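Local structure of TRAS1 ORF2p (Bombyx mori, 1WDU) at residues 35-40 with 47-52; 103-108 with 138-143; 146-151 with 217-222; 173-178 with 183-188. The protein carries an N-terminal endonuclease domain, described here, that probably cleaves telomeric DNA so that the non-LTR retrotransposon encoding it can insert. The protein carries 1 engineered substitution. All blocks are in the same frame, centred on the assembly; numbering follows the deposited sequence.

Contact 1 of 4, residues 35-40 with 47-52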
loop_
_atom_site.group_PDB
_atom_site.type_symbol
_atom_site.label_atom_id
_atom_site.label_comp_id
_atom_site.label_asym_id
_atom_site.label_seq_id
_atom_site.Cartn_x
_atom_site.Cartn_y
_atom_site.Cartn_z
ATOM N N ALA A 35 -2.389 -15.095 -7.855
ATOM C CA ALA A 35 -3.288 -15.481 -8.936
ATOM C C ALA A 35 -4.630 -14.830 -8.596
ATOM O O ALA A 35 -5.277 -14.213 -9.445
ATOM C CB ALA A 35 -3.429 -16.997 -8.985
ATOM N N GLU A 36 -5.028 -14.964 -7.333
ATOM C CA GLU A 36 -6.278 -14.385 -6.852
ATOM C C GLU A 36 -6.243 -12.877 -7.051
ATOM O O GLU A 36 -7.228 -12.277 -7.479
ATOM C CB GLU A 36 -6.470 -14.691 -5.368
ATOM C CG GLU A 36 -6.735 -16.145 -5.048
ATOM C CD GLU A 36 -6.642 -16.423 -3.555
ATOM O OE1 GLU A 36 -5.514 -16.685 -3.068
ATOM O OE2 GLU A 36 -7.690 -16.360 -2.870
ATOM N N LEU A 37 -5.105 -12.267 -6.728
ATOM C CA LEU A 37 -4.943 -10.824 -6.880
ATOM C C LEU A 37 -5.209 -10.438 -8.343
ATOM O O LEU A 37 -5.974 -9.510 -8.612
ATOM C CB LEU A 37 -3.531 -10.414 -6.436
ATOM C CG LEU A 37 -3.198 -8.951 -6.114
ATOM C CD1 LEU A 37 -2.768 -8.229 -7.368
ATOM C CD2 LEU A 37 -4.401 -8.274 -5.450
ATOM N N ALA A 38 -4.595 -11.162 -9.278
ATOM C CA ALA A 38 -4.797 -10.914 -10.714
ATOM C C ALA A 38 -6.282 -11.013 -11.083
ATOM O O ALA A 38 -6.816 -10.157 -11.791
ATOM C CB ALA A 38 -3.997 -11.918 -11.544
ATOM N N ILE A 39 -6.941 -12.055 -10.583
ATOM C CA ILE A 39 -8.357 -12.283 -10.845
ATOM C C ILE A 39 -9.240 -11.158 -10.330
ATOM O O ILE A 39 -10.173 -10.731 -11.015
ATOM C CB ILE A 39 -8.813 -13.645 -10.237
ATOM C CG1 ILE A 39 -8.218 -14.796 -11.063
ATOM C CG2 ILE A 39 -10.343 -13.741 -10.207
ATOM C CD1 ILE A 39 -8.465 -16.151 -10.468
ATOM N N GLU A 40 -8.940 -10.674 -9.127
ATOM C CA GLU A 40 -9.695 -9.587 -8.505
ATOM C C GLU A 40 -9.518 -8.270 -9.251
ATOM O O GLU A 40 -10.461 -7.490 -9.383
ATOM C CB GLU A 40 -9.248 -9.398 -7.054
ATOM C CG GLU A 40 -9.562 -10.574 -6.135
ATOM C CD GLU A 40 -11.054 -10.776 -5.914
ATOM O OE1 GLU A 40 -11.744 -11.253 -6.846
ATOM O OE2 GLU A 40 -11.532 -10.449 -4.804
ATOM N N ALA A 47 -7.020 -0.330 -11.467
ATOM C CA ALA A 47 -5.948 0.298 -12.219
ATOM C C ALA A 47 -4.616 0.065 -11.522
ATOM O O ALA A 47 -3.584 -0.064 -12.175
ATOM C CB ALA A 47 -6.202 1.794 -12.347
ATOM N N ILE A 48 -4.661 -0.012 -10.190
ATOM C CA ILE A 48 -3.461 -0.172 -9.374
ATOM C C ILE A 48 -3.562 -1.219 -8.259
ATOM O O ILE A 48 -4.638 -1.496 -7.718
ATOM C CB ILE A 48 -3.097 1.171 -8.676
ATOM C CG1 ILE A 48 -2.936 2.295 -9.712
ATOM C CG2 ILE A 48 -1.825 1.001 -7.839
ATOM C CD1 ILE A 48 -1.668 2.210 -10.515
ATOM N N ALA A 49 -2.416 -1.790 -7.914
ATOM C CA ALA A 49 -2.343 -2.738 -6.819
ATOM C C ALA A 49 -1.087 -2.390 -6.012
ATOM O O ALA A 49 0.009 -2.286 -6.572
ATOM C CB ALA A 49 -2.269 -4.163 -7.340
ATOM N N LEU A 50 -1.266 -2.152 -4.714
ATOM C CA LEU A 50 -0.151 -1.855 -3.809
ATOM C C LEU A 50 0.082 -3.180 -3.086
ATOM O O LEU A 50 -0.672 -3.560 -2.186
ATOM C CB LEU A 50 -0.531 -0.744 -2.829
ATOM C CG LEU A 50 -1.002 0.574 -3.477
ATOM C CD1 LEU A 50 -1.406 1.553 -2.390
ATOM C CD2 LEU A 50 0.086 1.168 -4.344
ATOM N N ILE A 51 1.133 -3.878 -3.505
ATOM C CA ILE A 51 1.466 -5.200 -2.997
ATOM C C ILE A 51 2.612 -5.295 -2.002
ATOM O O ILE A 51 3.532 -4.479 -2.010
ATOM C CB ILE A 51 1.843 -6.128 -4.171
ATOM C CG1 ILE A 51 0.785 -6.050 -5.268
ATOM C CG2 ILE A 51 1.992 -7.563 -3.683
ATOM C CD1 ILE A 51 1.272 -6.614 -6.599
ATOM N N GLN A 52 2.542 -6.322 -1.158
ATOM C CA GLN A 52 3.592 -6.626 -0.194
ATOM C C GLN A 52 3.792 -8.125 -0.254
ATOM O O GLN A 52 2.824 -8.877 -0.411
ATOM C CB GLN A 52 3.202 -6.246 1.240
ATOM C CG GLN A 52 2.906 -4.776 1.445
ATOM C CD GLN A 52 1.519 -4.426 0.981
ATOM O OE1 GLN A 52 0.554 -5.089 1.361
ATOM N NE2 GLN A 52 1.402 -3.384 0.162
#
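Leu37 joins helix 31-44 to strand 48-52, where it meets Ala49 and Ile51. Segment 35-40 is helical throughout, with Ile39 N bonded to Ala35 O, inside helix 31-44. Glu36, near the start, is turned to another partner: its OE1 is hydrogen-bonded to Ser231 OG. Leu37 follows and carries the whole contact. Its CB is directed at the strand, and CG stands anti to the backbone nitrogen (chi1 -163°), which extends the chain across the gap and leaves CD1 as the leading methyl. That methyl lies 4.1 Å from CB of Ala49 and, less closely, 4.4 Å from CD1 of Ile51, so one carbon bears on two successive residues of the same strand face. The CA atoms of Leu37 and Ala49 are 8.5 Å apart, consistent with the small methyl of Ala49. Farther along, Ile39 O accepts a hydrogen bond from the hydroxyl of Thr43, and Glu40 lies against the loop residues Asp226 and Leu229. The opposite strand face has other partners: Ile48, Leu50 and Gln52 pack on Leu119, Ser121 and Tyr123 of strand 116-123, in the second sheet. Ala49 and Ile51 therefore serve the helix layer, Ile48 and Leu50 the interior between the sheets. All three touching residues are buried, and the attraction is purely apolar. This is the helix-on-sheet packing of a beta-alpha-beta crossover, in which strand 20-26, helix 31-44 and strand 48-52 follow one another and the two strands lie parallel as neighbours, here an outer helix layer on one of the two inner sheets of the four-layered alpha/beta sandwich.

Contact 2 of 4, residues 103-108 with 138-143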
loop_
_atom_site.group_PDB
_atom_site.type_symbol
_atom_site.label_atom_id
_atom_site.label_comp_id
_atom_site.label_asym_id
_atom_site.label_seq_id
_atom_site.Cartn_x
_atom_site.Cartn_y
_atom_site.Cartn_z
ATOM N N ASN A 103 14.587 -1.749 -0.110
ATOM C CA ASN A 103 14.252 -3.155 0.066
ATOM C C ASN A 103 12.904 -3.308 0.763
ATOM O O ASN A 103 12.361 -4.412 0.825
ATOM C CB ASN A 103 15.331 -3.858 0.901
ATOM C CG ASN A 103 16.695 -3.861 0.221
ATOM O OD1 ASN A 103 17.268 -4.922 -0.034
ATOM N ND2 ASN A 103 17.224 -2.671 -0.072
ATOM N N ASN A 104 12.366 -2.205 1.281
ATOM C CA ASN A 104 11.084 -2.239 1.987
ATOM C C ASN A 104 9.998 -1.375 1.364
ATOM O O ASN A 104 8.814 -1.569 1.644
ATOM C CB ASN A 104 11.265 -1.822 3.450
ATOM C CG ASN A 104 12.103 -2.806 4.237
ATOM O OD1 ASN A 104 13.330 -2.687 4.306
ATOM N ND2 ASN A 104 11.443 -3.805 4.824
ATOM N N ILE A 105 10.388 -0.404 0.543
ATOM C CA ILE A 105 9.396 0.444 -0.097
ATOM C C ILE A 105 9.697 0.661 -1.570
ATOM O O ILE A 105 10.864 0.638 -2.002
ATOM C CB ILE A 105 9.265 1.854 0.567
ATOM C CG1 ILE A 105 10.419 2.751 0.131
ATOM C CG2 ILE A 105 9.203 1.741 2.096
ATOM C CD1 ILE A 105 10.209 4.206 0.508
ATOM N N VAL A 106 8.629 0.838 -2.340
ATOM C CA VAL A 106 8.753 1.105 -3.759
ATOM C C VAL A 106 7.847 2.316 -4.001
ATOM O O VAL A 106 6.690 2.364 -3.559
ATOM C CB VAL A 106 8.352 -0.134 -4.626
ATOM C CG1 VAL A 106 6.880 -0.465 -4.456
ATOM C CG2 VAL A 106 8.700 0.129 -6.098
ATOM N N VAL A 107 8.414 3.320 -4.657
ATOM C CA VAL A 107 7.706 4.556 -4.920
ATOM C C VAL A 107 7.534 4.739 -6.420
ATOM O O VAL A 107 8.496 4.629 -7.200
ATOM C CB VAL A 107 8.488 5.763 -4.338
ATOM C CG1 VAL A 107 7.676 7.045 -4.498
ATOM C CG2 VAL A 107 8.830 5.502 -2.865
ATOM N N VAL A 108 6.301 5.031 -6.817
ATOM C CA VAL A 108 5.988 5.220 -8.221
ATOM C C VAL A 108 4.954 6.310 -8.423
ATOM O O VAL A 108 3.943 6.346 -7.719
ATOM C CB VAL A 108 5.464 3.901 -8.831
ATOM C CG1 VAL A 108 4.447 4.183 -9.912
ATOM C CG2 VAL A 108 6.631 3.098 -9.384
ATOM N N LYS A 138 9.858 9.637 5.808
ATOM C CA LYS A 138 10.206 11.055 5.840
ATOM C C LYS A 138 10.922 11.453 4.553
ATOM O O LYS A 138 10.545 12.424 3.903
ATOM C CB LYS A 138 11.108 11.357 7.044
ATOM C CG LYS A 138 10.455 11.078 8.394
ATOM C CD LYS A 138 11.261 11.661 9.557
ATOM C CE LYS A 138 10.512 11.493 10.884
ATOM N NZ LYS A 138 11.241 12.065 12.061
ATOM N N ARG A 139 11.948 10.689 4.192
ATOM C CA ARG A 139 12.726 10.945 2.984
ATOM C C ARG A 139 11.824 11.055 1.758
ATOM O O ARG A 139 12.013 11.946 0.920
ATOM C CB ARG A 139 13.757 9.828 2.784
ATOM C CG ARG A 139 14.696 10.022 1.595
ATOM C CD ARG A 139 15.997 9.249 1.810
ATOM N NE ARG A 139 16.962 9.452 0.731
ATOM C CZ ARG A 139 16.955 8.787 -0.423
ATOM N NH1 ARG A 139 16.030 7.863 -0.657
ATOM N NH2 ARG A 139 17.875 9.047 -1.345
ATOM N N VAL A 140 10.840 10.160 1.658
ATOM C CA VAL A 140 9.911 10.181 0.527
ATOM C C VAL A 140 9.058 11.442 0.575
ATOM O O VAL A 140 8.858 12.098 -0.436
ATOM C CB VAL A 140 8.964 8.937 0.527
ATOM C CG1 VAL A 140 7.882 9.105 -0.518
ATOM C CG2 VAL A 140 9.755 7.668 0.241
ATOM N N GLU A 141 8.570 11.784 1.763
ATOM C CA GLU A 141 7.721 12.956 1.938
ATOM C C GLU A 141 8.408 14.289 1.593
ATOM O O GLU A 141 7.844 15.112 0.869
ATOM C CB GLU A 141 7.195 12.983 3.379
ATOM C CG GLU A 141 5.826 13.638 3.565
ATOM C CD GLU A 141 5.890 15.150 3.660
ATOM O OE1 GLU A 141 4.816 15.783 3.765
ATOM O OE2 GLU A 141 7.010 15.707 3.638
ATOM N N ARG A 142 9.624 14.502 2.094
ATOM C CA ARG A 142 10.323 15.760 1.831
ATOM C C ARG A 142 10.881 15.860 0.416
ATOM O O ARG A 142 10.730 16.878 -0.249
ATOM C CB ARG A 142 11.463 15.975 2.840
ATOM C CG ARG A 142 12.712 15.136 2.601
ATOM C CD ARG A 142 13.859 15.593 3.498
ATOM N NE ARG A 142 15.133 15.633 2.779
ATOM C CZ ARG A 142 15.805 14.563 2.362
ATOM N NH1 ARG A 142 15.337 13.346 2.595
ATOM N NH2 ARG A 142 16.940 14.713 1.689
ATOM N N LYS A 143 11.521 14.790 -0.037
ATOM C CA LYS A 143 12.123 14.750 -1.356
ATOM C C LYS A 143 11.081 14.521 -2.446
ATOM O O LYS A 143 11.428 14.290 -3.601
ATOM C CB LYS A 143 13.176 13.636 -1.386
ATOM C CG LYS A 143 14.031 13.584 -2.632
ATOM C CD LYS A 143 15.212 12.649 -2.426
ATOM C CE LYS A 143 16.178 12.717 -3.599
ATOM N NZ LYS A 143 17.408 11.911 -3.362
#
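The strand bearing Ile105 and Val107 packs against the last turns of helix 131-142, and the backbones come nearest at Val107 and Val140, whose CA atoms are 8.1 Å apart. Segment 138-143 stays helical as far as Arg142, with Lys143 the first residue to leave helical angles. Val140 is the helix residue whose side chain enters the contact. Its CG2, set beside the backbone nitrogen, is directed at the strand and meets two side chains tip to tip: CD1 of Ile105 lies 3.5 Å from this CG2, and CG2 of Val107 lies 3.9 Å from it. The first approach is close for two methyl groups. CG1 of Ile105 lies between the backbone nitrogen and the carbonyl carbon (chi1 78°), a crowded position, and the near-extended chi2 carries CD1 toward the helix. Leu100 packs against both Val107 and Arg139, and Val106 turns to the opposite strand face and touches Ile85 of the other sheet. With three branched hydrocarbon side chains and no polar group at the interface, the helix is held on the sheet by burial of methyl groups, while Lys138 NZ forms a salt bridge with Glu180 and Arg139 NH1 is hydrogen-bonded to Gln99 O, both partners outside the strand.

Contact 3 of 4, residues 146-151 with 217-222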
loop_
_atom_site.group_PDB
_atom_site.type_symbol
_atom_site.label_atom_id
_atom_site.label_comp_id
_atom_site.label_asym_id
_atom_site.label_seq_id
_atom_site.Cartn_x
_atom_site.Cartn_y
_atom_site.Cartn_z
ATOM N N PRO A 146 4.985 17.919 -0.308
ATOM C CA PRO A 146 3.985 17.674 0.738
ATOM C C PRO A 146 2.564 17.466 0.213
ATOM O O PRO A 146 1.592 17.605 0.961
ATOM C CB PRO A 146 4.088 18.926 1.589
ATOM C CG PRO A 146 4.258 19.974 0.535
ATOM C CD PRO A 146 5.299 19.358 -0.387
ATOM N N LYS A 147 2.442 17.142 -1.069
ATOM C CA LYS A 147 1.131 16.924 -1.674
ATOM C C LYS A 147 1.120 15.721 -2.613
ATOM O O LYS A 147 2.169 15.245 -3.043
ATOM C CB LYS A 147 0.699 18.163 -2.465
ATOM C CG LYS A 147 0.388 19.391 -1.624
ATOM C CD LYS A 147 -0.096 20.548 -2.497
ATOM C CE LYS A 147 0.983 21.003 -3.482
ATOM N NZ LYS A 147 0.549 22.163 -4.322
ATOM N N ARG A 148 -0.078 15.233 -2.919
ATOM C CA ARG A 148 -0.237 14.113 -3.838
ATOM C C ARG A 148 0.496 12.839 -3.406
ATOM O O ARG A 148 1.116 12.171 -4.225
ATOM C CB ARG A 148 0.260 14.535 -5.222
ATOM C CG ARG A 148 -0.384 15.800 -5.746
ATOM C CD ARG A 148 -1.855 15.574 -6.012
ATOM N NE ARG A 148 -2.572 16.833 -6.167
ATOM C CZ ARG A 148 -3.868 16.918 -6.434
ATOM N NH1 ARG A 148 -4.583 15.811 -6.578
ATOM N NH2 ARG A 148 -4.450 18.104 -6.549
ATOM N N LEU A 149 0.433 12.507 -2.124
ATOM C CA LEU A 149 1.087 11.303 -1.642
ATOM C C LEU A 149 0.075 10.297 -1.102
ATOM O O LEU A 149 -0.864 10.674 -0.406
ATOM C CB LEU A 149 2.094 11.636 -0.530
ATOM C CG LEU A 149 3.280 12.571 -0.805
ATOM C CD1 LEU A 149 4.218 12.543 0.403
ATOM C CD2 LEU A 149 4.033 12.139 -2.051
ATOM N N ILE A 150 0.266 9.024 -1.443
ATOM C CA ILE A 150 -0.585 7.933 -0.953
ATOM C C ILE A 150 0.334 6.762 -0.603
ATOM O O ILE A 150 1.125 6.315 -1.438
ATOM C CB ILE A 150 -1.598 7.415 -2.010
ATOM C CG1 ILE A 150 -2.508 8.544 -2.500
ATOM C CG2 ILE A 150 -2.464 6.321 -1.388
ATOM C CD1 ILE A 150 -3.496 8.097 -3.594
ATOM N N PHE A 151 0.225 6.275 0.630
ATOM C CA PHE A 151 1.042 5.162 1.100
ATOM C C PHE A 151 0.136 4.018 1.460
ATOM O O PHE A 151 -0.932 4.222 2.028
ATOM C CB PHE A 151 1.818 5.504 2.379
ATOM C CG PHE A 151 2.862 6.566 2.216
ATOM C CD1 PHE A 151 2.501 7.904 2.081
ATOM C CD2 PHE A 151 4.219 6.231 2.260
ATOM C CE1 PHE A 151 3.480 8.899 1.997
ATOM C CE2 PHE A 151 5.202 7.214 2.173
ATOM C CZ PHE A 151 4.828 8.555 2.042
ATOM N N LEU A 217 -7.396 13.639 0.460
ATOM C CA LEU A 217 -8.748 13.452 0.964
ATOM C C LEU A 217 -9.547 14.342 0.013
ATOM O O LEU A 217 -9.109 15.451 -0.291
ATOM C CB LEU A 217 -8.858 13.969 2.399
ATOM C CG LEU A 217 -8.429 13.054 3.547
ATOM C CD1 LEU A 217 -7.100 12.413 3.251
ATOM C CD2 LEU A 217 -8.352 13.868 4.829
ATOM N N ASP A 218 -10.690 13.854 -0.462
ATOM C CA ASP A 218 -11.560 14.570 -1.412
ATOM C C ASP A 218 -11.399 13.941 -2.791
ATOM O O ASP A 218 -12.196 14.187 -3.699
ATOM C CB ASP A 218 -11.223 16.069 -1.519
ATOM C CG ASP A 218 -11.800 16.888 -0.376
ATOM O OD1 ASP A 218 -11.716 18.134 -0.444
ATOM O OD2 ASP A 218 -12.336 16.292 0.584
ATOM N N LEU A 219 -10.342 13.144 -2.936
ATOM C CA LEU A 219 -10.056 12.442 -4.182
ATOM C C LEU A 219 -10.122 10.938 -3.931
ATOM O O LEU A 219 -10.022 10.143 -4.864
ATOM C CB LEU A 219 -8.660 12.804 -4.690
ATOM C CG LEU A 219 -8.471 14.045 -5.568
ATOM C CD1 LEU A 219 -9.248 15.227 -5.013
ATOM C CD2 LEU A 219 -6.987 14.359 -5.649
ATOM N N ILE A 220 -10.304 10.557 -2.670
ATOM C CA ILE A 220 -10.343 9.146 -2.302
ATOM C C ILE A 220 -11.608 8.751 -1.557
ATOM O O ILE A 220 -12.059 9.471 -0.672
ATOM C CB ILE A 220 -9.113 8.786 -1.419
ATOM C CG1 ILE A 220 -7.830 8.920 -2.244
ATOM C CG2 ILE A 220 -9.261 7.384 -0.839
ATOM C CD1 ILE A 220 -6.567 8.717 -1.447
ATOM N N ASP A 221 -12.176 7.603 -1.909
ATOM C CA ASP A 221 -13.374 7.124 -1.232
ATOM C C ASP A 221 -13.565 5.623 -1.424
ATOM O O ASP A 221 -12.865 4.996 -2.221
ATOM C CB ASP A 221 -14.615 7.892 -1.723
ATOM C CG ASP A 221 -14.991 7.568 -3.163
ATOM O OD1 ASP A 221 -15.502 6.457 -3.417
ATOM O OD2 ASP A 221 -14.781 8.430 -4.046
ATOM N N GLY A 222 -14.497 5.050 -0.670
ATOM C CA GLY A 222 -14.772 3.634 -0.784
ATOM C C GLY A 222 -13.773 2.714 -0.117
ATOM O O GLY A 222 -13.753 1.515 -0.409
#
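Ile150 and Ile220 reach toward each other tip to tip from two different sheets, and their ends meet: CD1 of Ile150 is 3.8 Å from CD1 of Ile220, and CG1 of Ile150 is 4.2 Å from that same methyl. The match is symmetrical. In each residue CG1 lies anti to the carbonyl carbon (chi1 -58° in Ile150 and -66° in Ile220), so two side chains, each extended at chi2, span the 9.9 Å between the CA atoms of Ile150 and Ile220. Phe239 touches both isoleucines, which places their meeting in the apolar filling of the sandwich, with Ile117 and Leu119 also against Ile150.

The second pair is oriented quite differently. Arg148 starts with its CB directed away from segment 217-222, and the bend at chi2 (-67°) brings its guanidinium back. The arginine and Leu219 then cross at about a right angle; as modelled, CD2 of Leu219 lies near the edge of the guanidinium. CZ of Arg148 is 4.1 Å from CD2 of Leu219, but the NH1 to CD2 separation is too short to be relied on, so the fine placement of this group is doubtful. Asp215 OD2 is hydrogen-bonded to the backbone nitrogen of Arg148, anchoring the backbone there, and the Arg148 side chain packs on Trp115.

Chemically the contact is thus graded. Facing isoleucines join the sheets by apolar packing, without polar bonds, whereas at the partly exposed margin the guanidinium edge lies by a leucine methyl, a contact without directional bonding to fix its orientation.

Contact 4 of 4, residues 173-178 with 183-188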
loop_
_atom_site.group_PDB
_atom_site.type_symbol
_atom_site.label_atom_id
_atom_site.label_comp_id
_atom_site.label_asym_id
_atom_site.label_seq_id
_atom_site.Cartn_x
_atom_site.Cartn_y
_atom_site.Cartn_z
ATOM N N GLN A 173 4.896 5.084 17.260
ATOM C CA GLN A 173 5.979 5.690 16.479
ATOM C C GLN A 173 5.481 6.067 15.090
ATOM O O GLN A 173 5.777 7.159 14.594
ATOM C CB GLN A 173 7.179 4.741 16.354
ATOM C CG GLN A 173 7.985 4.581 17.652
ATOM C CD GLN A 173 9.414 4.105 17.412
ATOM O OE1 GLN A 173 10.198 4.776 16.733
ATOM N NE2 GLN A 173 9.757 2.941 17.972
ATOM N N LEU A 174 4.723 5.167 14.461
ATOM C CA LEU A 174 4.176 5.443 13.125
ATOM C C LEU A 174 3.229 6.643 13.188
ATOM O O LEU A 174 3.316 7.546 12.364
ATOM C CB LEU A 174 3.434 4.212 12.575
ATOM C CG LEU A 174 2.772 4.348 11.193
ATOM C CD1 LEU A 174 3.756 4.936 10.199
ATOM C CD2 LEU A 174 2.285 2.981 10.713
ATOM N N MET A 175 2.325 6.654 14.167
ATOM C CA MET A 175 1.394 7.774 14.316
ATOM C C MET A 175 2.156 9.084 14.514
ATOM O O MET A 175 1.782 10.122 13.962
ATOM C CB MET A 175 0.459 7.556 15.514
ATOM C CG MET A 175 -0.775 6.699 15.229
ATOM S SD MET A 175 -1.727 7.285 13.790
ATOM C CE MET A 175 -2.532 8.758 14.456
ATOM N N GLY A 176 3.223 9.030 15.312
ATOM C CA GLY A 176 4.020 10.216 15.571
ATOM C C GLY A 176 4.589 10.745 14.271
ATOM O O GLY A 176 4.549 11.948 13.993
ATOM N N THR A 177 5.123 9.833 13.466
ATOM C CA THR A 177 5.681 10.199 12.177
ATOM C C THR A 177 4.576 10.771 11.291
ATOM O O THR A 177 4.770 11.790 10.627
ATOM C CB THR A 177 6.327 8.976 11.507
ATOM O OG1 THR A 177 7.417 8.526 12.321
ATOM C CG2 THR A 177 6.842 9.318 10.121
ATOM N N LEU A 178 3.412 10.130 11.279
ATOM C CA LEU A 178 2.318 10.646 10.460
ATOM C C LEU A 178 2.000 12.081 10.856
ATOM O O LEU A 178 1.828 12.945 9.996
ATOM C CB LEU A 178 1.070 9.783 10.613
ATOM C CG LEU A 178 0.928 8.597 9.655
ATOM C CD1 LEU A 178 2.268 7.906 9.430
ATOM C CD2 LEU A 178 -0.110 7.640 10.230
ATOM N N LEU A 183 0.309 13.463 7.414
ATOM C CA LEU A 183 -0.289 12.321 6.733
ATOM C C LEU A 183 -1.558 11.890 7.468
ATOM O O LEU A 183 -1.590 11.831 8.699
ATOM C CB LEU A 183 0.724 11.166 6.661
ATOM C CG LEU A 183 1.983 11.511 5.848
ATOM C CD1 LEU A 183 2.985 10.367 5.899
ATOM C CD2 LEU A 183 1.590 11.803 4.404
ATOM N N HIS A 184 -2.603 11.586 6.707
ATOM C CA HIS A 184 -3.882 11.209 7.288
ATOM C C HIS A 184 -4.299 9.785 6.973
ATOM O O HIS A 184 -4.218 9.336 5.835
ATOM C CB HIS A 184 -4.946 12.190 6.807
ATOM C CG HIS A 184 -4.609 13.618 7.098
ATOM N ND1 HIS A 184 -4.884 14.217 8.309
ATOM C CD2 HIS A 184 -3.962 14.548 6.357
ATOM C CE1 HIS A 184 -4.419 15.453 8.301
ATOM N NE2 HIS A 184 -3.854 15.679 7.129
ATOM N N ILE A 185 -4.746 9.085 8.008
ATOM C CA ILE A 185 -5.176 7.704 7.903
ATOM C C ILE A 185 -6.441 7.554 7.078
ATOM O O ILE A 185 -7.388 8.327 7.218
ATOM C CB ILE A 185 -5.418 7.109 9.299
ATOM C CG1 ILE A 185 -4.111 7.140 10.095
ATOM C CG2 ILE A 185 -5.924 5.674 9.179
ATOM C CD1 ILE A 185 -4.278 6.834 11.564
ATOM N N LEU A 186 -6.439 6.548 6.212
ATOM C CA LEU A 186 -7.574 6.264 5.348
ATOM C C LEU A 186 -8.382 5.084 5.880
ATOM O O LEU A 186 -9.564 4.952 5.581
ATOM C CB LEU A 186 -7.084 5.969 3.921
ATOM C CG LEU A 186 -6.687 7.218 3.123
ATOM C CD1 LEU A 186 -5.869 6.852 1.886
ATOM C CD2 LEU A 186 -7.964 7.968 2.736
ATOM N N ASN A 187 -7.745 4.234 6.676
ATOM C CA ASN A 187 -8.426 3.071 7.236
ATOM C C ASN A 187 -9.760 3.411 7.884
ATOM O O ASN A 187 -10.002 4.550 8.286
ATOM C CB ASN A 187 -7.541 2.384 8.271
ATOM C CG ASN A 187 -6.433 1.580 7.640
ATOM O OD1 ASN A 187 -5.674 2.086 6.809
ATOM N ND2 ASN A 187 -6.327 0.317 8.036
ATOM N N GLU A 188 -10.620 2.404 7.976
ATOM C CA GLU A 188 -11.933 2.552 8.580
ATOM C C GLU A 188 -12.483 1.189 8.978
ATOM O O GLU A 188 -12.070 0.159 8.439
ATOM C CB GLU A 188 -12.887 3.255 7.606
ATOM C CG GLU A 188 -12.943 4.765 7.818
ATOM C CD GLU A 188 -13.573 5.514 6.665
ATOM O OE1 GLU A 188 -14.724 5.191 6.294
ATOM O OE2 GLU A 188 -12.911 6.433 6.134
#
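Leu178 and Leu183 sit at the turn between helix 169-181 and strand 184-185, a tight helix-to-strand connection closed by a backbone bond consistent with a Schellman-type helix end. Leu183 N donates to Leu178 O, five residues back, over 3.0 Å, with an N-H...O angle of 152°. Around this bond the packing is firm and buried: CG of Leu178 lies 4.0 Å from CB of Leu183, the two side chains crossing at about a right angle, and Leu183 continues inward to Phe211 and Ile137. Leu178 also sends CD2 to within 4.0 Å of CG1 of Ile185.

The partly exposed side is held by single side-chain ends. Met175 leaves the helix pointing away from the strand, but bends at chi2 (-52°) and chi3 put its SD 3.4 Å from CD1 of Ile185, which it crosses almost perpendicularly. Trp161 touches both Met175 and Ile185. Farther along, Leu186 and Asn187 turn to other strands. Within the helix, Gln173 O accepts from Thr177 N and, across the opposite face of its carbonyl plane, from Thr177 OG1 at 3.1 Å.

Contacts 1 and 2 are buried helix-on-sheet packings, one for each sheet, and lie on opposite sides of the chain's centre with their own centres 21 Å apart. Contact 3 instead bridges the two sheets, and contact 4 ties a helix to the short strand that follows it; both are only partly buried. Contacts 2, 3 and 4 all reach the sheet containing strand 149-154 and are linked through Phe151, whose ring touches Val140 of contact 2 and Leu183 of contact 4, while Leu186 packs on Ile220. Chemistry follows place: methyl groups alone in 1 and 2, a guanidinium edge at the margin of 3, and a backbone hydrogen bond beside apolar packing in 4.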